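Local structure of endoglucanase EG-II (Hypocrea jecorina, 3QR3) at residues 8-13 against 29-34; 60-65 against 88-93. The protein hydrolyses internal beta-1,4-glucosidic bonds of cellulose, as an endoglucanase whose catalytic domain is a TIM barrel of glycoside hydrolase family 5. All blocks are in the same frame, centred on the assembly; numbering follows the deposited sequence.

Contact 1. Residues 8-13 against 29-34; sequences VNIAGF and YPPLKN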
# COMPACT_ATOMS: atom_id res chain seq x y z
N VAL A 8 7.32 -4.42 -3.14
CA VAL A 8 7.79 -3.19 -2.53
C VAL A 8 6.93 -2.00 -2.97
O VAL A 8 6.27 -2.04 -4.01
CB VAL A 8 9.25 -2.89 -2.90
CG1 VAL A 8 10.14 -4.09 -2.61
CG2 VAL A 8 9.32 -2.51 -4.35
N ASN A 9 6.94 -0.97 -2.14
CA ASN A 9 6.32 0.30 -2.48
C ASN A 9 7.23 1.10 -3.41
O ASN A 9 8.41 1.29 -3.09
CB ASN A 9 6.10 1.10 -1.21
CG ASN A 9 4.87 0.65 -0.45
OD1 ASN A 9 3.81 1.22 -0.62
ND2 ASN A 9 5.02 -0.37 0.38
N ILE A 10 6.70 1.54 -4.54
CA ILE A 10 7.41 2.38 -5.51
C ILE A 10 6.88 3.79 -5.33
O ILE A 10 5.91 4.18 -5.98
CB ILE A 10 7.15 1.90 -6.95
CG1 ILE A 10 7.41 0.39 -7.06
CG2 ILE A 10 8.02 2.69 -7.95
CD1 ILE A 10 8.88 0.00 -6.88
N ALA A 11 7.50 4.54 -4.43
CA ALA A 11 6.96 5.82 -3.97
C ALA A 11 7.37 7.01 -4.84
O ALA A 11 8.29 6.92 -5.66
CB ALA A 11 7.36 6.07 -2.50
N GLY A 12 6.70 8.15 -4.65
CA GLY A 12 7.02 9.36 -5.38
C GLY A 12 5.81 10.19 -5.78
O GLY A 12 5.81 11.42 -5.64
N PHE A 13 4.77 9.52 -6.28
CA PHE A 13 3.52 10.24 -6.60
C PHE A 13 2.89 10.77 -5.30
O PHE A 13 1.94 11.56 -5.33
CB PHE A 13 2.53 9.35 -7.36
CG PHE A 13 2.73 9.33 -8.87
CD1 PHE A 13 2.30 10.39 -9.65
CD2 PHE A 13 3.30 8.24 -9.49
CE1 PHE A 13 2.46 10.36 -11.03
CE2 PHE A 13 3.47 8.20 -10.87
CZ PHE A 13 3.05 9.28 -11.64
N TYR A 29 7.19 13.82 -6.81
CA TYR A 29 8.44 13.49 -7.51
C TYR A 29 8.26 12.06 -8.00
O TYR A 29 8.82 11.12 -7.43
CB TYR A 29 9.65 13.61 -6.56
CG TYR A 29 11.02 13.50 -7.23
CD1 TYR A 29 11.27 14.10 -8.46
CD2 TYR A 29 12.07 12.83 -6.61
CE1 TYR A 29 12.52 14.00 -9.07
CE2 TYR A 29 13.33 12.73 -7.21
CZ TYR A 29 13.54 13.32 -8.45
OH TYR A 29 14.78 13.25 -9.05
N PRO A 30 7.43 11.89 -9.04
CA PRO A 30 7.01 10.55 -9.46
C PRO A 30 8.16 9.72 -10.00
O PRO A 30 9.06 10.27 -10.64
CB PRO A 30 5.97 10.83 -10.55
CG PRO A 30 5.51 12.27 -10.29
CD PRO A 30 6.77 12.94 -9.83
N PRO A 31 8.15 8.40 -9.72
CA PRO A 31 9.19 7.48 -10.19
C PRO A 31 8.95 7.02 -11.63
O PRO A 31 8.91 5.82 -11.91
CB PRO A 31 9.06 6.29 -9.22
CG PRO A 31 7.61 6.29 -8.83
CD PRO A 31 7.11 7.73 -8.92
N LEU A 32 8.75 7.97 -12.53
CA LEU A 32 8.70 7.71 -13.96
C LEU A 32 9.87 8.47 -14.59
O LEU A 32 9.93 9.70 -14.50
CB LEU A 32 7.39 8.19 -14.57
CG LEU A 32 6.16 7.36 -14.28
CD1 LEU A 32 4.91 8.10 -14.72
CD2 LEU A 32 6.26 5.99 -14.96
N LYS A 33 10.78 7.73 -15.20
CA LYS A 33 12.04 8.31 -15.65
C LYS A 33 11.85 9.57 -16.49
O LYS A 33 12.52 10.58 -16.26
CB LYS A 33 12.88 7.28 -16.41
CG LYS A 33 14.30 7.75 -16.70
CD LYS A 33 15.16 6.62 -17.25
CE LYS A 33 16.59 7.09 -17.51
NZ LYS A 33 17.42 5.97 -18.05
N ASN A 34 10.94 9.52 -17.45
CA ASN A 34 10.73 10.66 -18.35
C ASN A 34 9.45 11.42 -18.03
O ASN A 34 8.73 11.84 -18.94
CB ASN A 34 10.75 10.22 -19.82
CG ASN A 34 11.13 11.36 -20.77
OD1 ASN A 34 11.97 12.19 -20.44
ND2 ASN A 34 10.51 11.38 -21.95

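Contact 2. Residues 60-65 against 88-93; sequences FRLPVG and QLVQGC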
# COMPACT_ATOMS: atom_id res chain seq x y z
N PHE A 60 3.45 -4.77 -6.47
CA PHE A 60 3.97 -3.44 -6.14
C PHE A 60 2.83 -2.56 -5.68
O PHE A 60 1.70 -2.71 -6.12
CB PHE A 60 4.71 -2.82 -7.33
CG PHE A 60 5.85 -3.67 -7.79
CD1 PHE A 60 7.02 -3.70 -7.06
CD2 PHE A 60 5.73 -4.48 -8.90
CE1 PHE A 60 8.08 -4.51 -7.44
CE2 PHE A 60 6.78 -5.29 -9.30
CZ PHE A 60 7.96 -5.31 -8.56
N ARG A 61 3.15 -1.65 -4.77
CA ARG A 61 2.18 -0.70 -4.28
C ARG A 61 2.61 0.67 -4.78
O ARG A 61 3.80 1.02 -4.71
CB ARG A 61 2.17 -0.72 -2.75
CG ARG A 61 1.14 0.16 -2.09
CD ARG A 61 0.93 -0.35 -0.67
NE ARG A 61 0.01 0.42 0.16
CZ ARG A 61 0.37 1.42 0.95
NH1 ARG A 61 1.63 1.85 0.97
NH2 ARG A 61 -0.55 2.01 1.70
N LEU A 62 1.65 1.43 -5.31
CA LEU A 62 1.95 2.70 -5.97
C LEU A 62 1.22 3.84 -5.28
O LEU A 62 0.11 4.22 -5.69
CB LEU A 62 1.55 2.63 -7.45
CG LEU A 62 2.04 1.42 -8.26
CD1 LEU A 62 1.59 1.54 -9.72
CD2 LEU A 62 3.55 1.27 -8.19
N PRO A 63 1.84 4.40 -4.23
CA PRO A 63 1.25 5.47 -3.44
C PRO A 63 1.05 6.71 -4.28
O PRO A 63 1.94 7.08 -5.04
CB PRO A 63 2.31 5.76 -2.38
CG PRO A 63 3.14 4.56 -2.32
CD PRO A 63 3.16 4.01 -3.72
N VAL A 64 -0.11 7.36 -4.14
CA VAL A 64 -0.36 8.61 -4.84
C VAL A 64 -1.32 9.48 -4.04
O VAL A 64 -2.21 8.97 -3.34
CB VAL A 64 -0.91 8.38 -6.26
CG1 VAL A 64 -2.17 7.53 -6.20
CG2 VAL A 64 -1.19 9.73 -6.95
N GLY A 65 -1.11 10.78 -4.12
CA GLY A 65 -1.96 11.72 -3.40
C GLY A 65 -3.31 11.86 -4.06
O GLY A 65 -3.41 11.97 -5.28
N GLN A 88 0.76 5.37 -16.35
CA GLN A 88 1.97 4.82 -16.95
C GLN A 88 2.68 3.93 -15.94
O GLN A 88 3.23 2.89 -16.30
CB GLN A 88 2.93 5.93 -17.43
CG GLN A 88 2.46 6.70 -18.64
CD GLN A 88 3.38 7.88 -18.96
OE1 GLN A 88 4.57 7.84 -18.69
NE2 GLN A 88 2.82 8.92 -19.55
N LEU A 89 2.69 4.34 -14.68
CA LEU A 89 3.34 3.55 -13.65
C LEU A 89 2.52 2.27 -13.37
O LEU A 89 3.07 1.18 -13.23
CB LEU A 89 3.52 4.39 -12.38
CG LEU A 89 4.27 3.72 -11.22
CD1 LEU A 89 5.70 3.38 -11.65
CD2 LEU A 89 4.27 4.64 -10.00
N VAL A 90 1.21 2.43 -13.34
CA VAL A 90 0.30 1.28 -13.17
C VAL A 90 0.47 0.22 -14.27
O VAL A 90 0.61 -0.96 -13.97
CB VAL A 90 -1.18 1.73 -13.13
CG1 VAL A 90 -2.11 0.53 -13.01
CG2 VAL A 90 -1.40 2.69 -11.97
N GLN A 91 0.46 0.65 -15.53
CA GLN A 91 0.64 -0.28 -16.64
C GLN A 91 2.03 -0.91 -16.65
O GLN A 91 2.18 -2.07 -17.02
CB GLN A 91 0.32 0.38 -17.98
CG GLN A 91 -1.11 0.89 -18.10
CD GLN A 91 -2.15 -0.17 -17.73
OE1 GLN A 91 -1.99 -1.35 -18.05
NE2 GLN A 91 -3.21 0.25 -17.05
N GLY A 92 3.04 -0.16 -16.21
CA GLY A 92 4.38 -0.71 -16.16
C GLY A 92 4.43 -1.87 -15.18
O GLY A 92 5.07 -2.89 -15.42
N CYS A 93 3.73 -1.69 -14.07
CA CYS A 93 3.64 -2.72 -13.05
C CYS A 93 2.86 -3.93 -13.58
O CYS A 93 3.30 -5.07 -13.46
CB CYS A 93 2.94 -2.13 -11.82
SG CYS A 93 2.46 -3.32 -10.58

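Contact 1. Residues 8-13 against 29-34
Phe13 and Pro31, with Gly12 between the chains, carry this contact, in which the chain leaving the first strand of a TIM barrel, 5-11, is met by the long loop that leads on to helix 44-55. Pro30 lies over the Phe13 ring: Pro30 CB stands 3.5 Å from the ring centroid, only 10° off the normal, a CH-pi contact in which the compact, rigid proline offers its CB hydrogens to the aromatic face. With CG of Phe13 anti to its carbonyl carbon (chi1 -86°), the ring is carried back toward the loop and under Pro30. Leu32 reaches the same ring near its plane, CD1 lying 3.8 Å from Phe13 CZ. Outside the two segments, Tyr86 meets the ring edge-to-face.

Pro31 points into the strand end. Its CG touches Ile10 CG2, the branch anti to the backbone N, at 3.7 Å. Pro31 CG also packs 3.3 Å from Ala11 O, and Leu89 of helix 80-95 touches Pro31 as well. As the centre of an inverse gamma turn, Pro31 bends the loop sharply here.

Gly12 suits its place twice over: a CB would run into Tyr29 O and Pro31 CD, and its backbone conformation would jam one against Ala11 O. Gly12 O accepts a hydrogen bond of 3.0 Å from Tyr29 N, nearly straight at the hydrogen (161°), with the donor lifted above the carbonyl plane.

Contact 2. Residues 60-65 against 88-93
Aliphatic packing centres on Leu62, which pushes its two methyls against the helix. Leu62 CD1 does most of the touching: it lies 3.7 Å from Val90 CA, close enough to rest on the helix backbone itself. Leu62 CD1 is also 3.9 Å from Val90 CG2, and Leu89 CG comes within 3.8 Å of the same Leu62 CD1. The second methyl, Leu62 CD2, meets Leu89 CD2 at 3.9 Å, and the two leucines reach toward each other tip to tip. For Leu89 this follows from a CG set anti to the backbone N (chi1 -176°), which extends its branch from the helix toward the strand. Leucine suits position 62 because its fork lets CD1 rest on Val90 while CD2 meets Leu89. An alanine in place of Leu62 would probably open a gap between strand and helix, leaving Leu89 and Val90 without the methyls they pack against.

These residues belong to a beta-alpha-beta crossover of the TIM barrel, in which the parallel strands 59-64 and 99-104 are joined through helix 80-95; the helix runs back almost exactly antiparallel to strand 59-64, at 176° and 9.8 Å between the axes of the short segments. Strand 99-104 brings Cys100 to a disulfide with Cys93, tying the helix to the sheet covalently.

Sulfur-aromatic contact takes over at the start of the strand. Cys93 SG approaches the edge of the Phe60 ring in its plane, 3.9 Å from Phe60 CD2, where the aromatic hydrogens face the polarisable sulfur. The same Cys93 SG also lies 4.0 Å from Phe60 CB, beside the stem of the ring.

Both contacts are buried, and they sit side by side because strands 5-11 and 59-64 are neighbours in the barrel: Ile10 N lies 3.0 Å from Arg61 O, a probable hydrogen bond between them. Contact 2 joins regular elements, strand to covering helix, and its chemistry is wholly apolar apart from sulfur. Contact 1, farther from the chain centre, joins a strand end to an irregular loop and is held by prolines, a glycine and a backbone hydrogen bond as well as an aromatic ring, as suits an irregular chain. Helix 80-95 serves both, since Leu89 of contact 2 also packs on Phe13 and Leu32 of contact 1. Asn9 OD1 and Arg61 NH1 form another probable bond, at 2.8 Å.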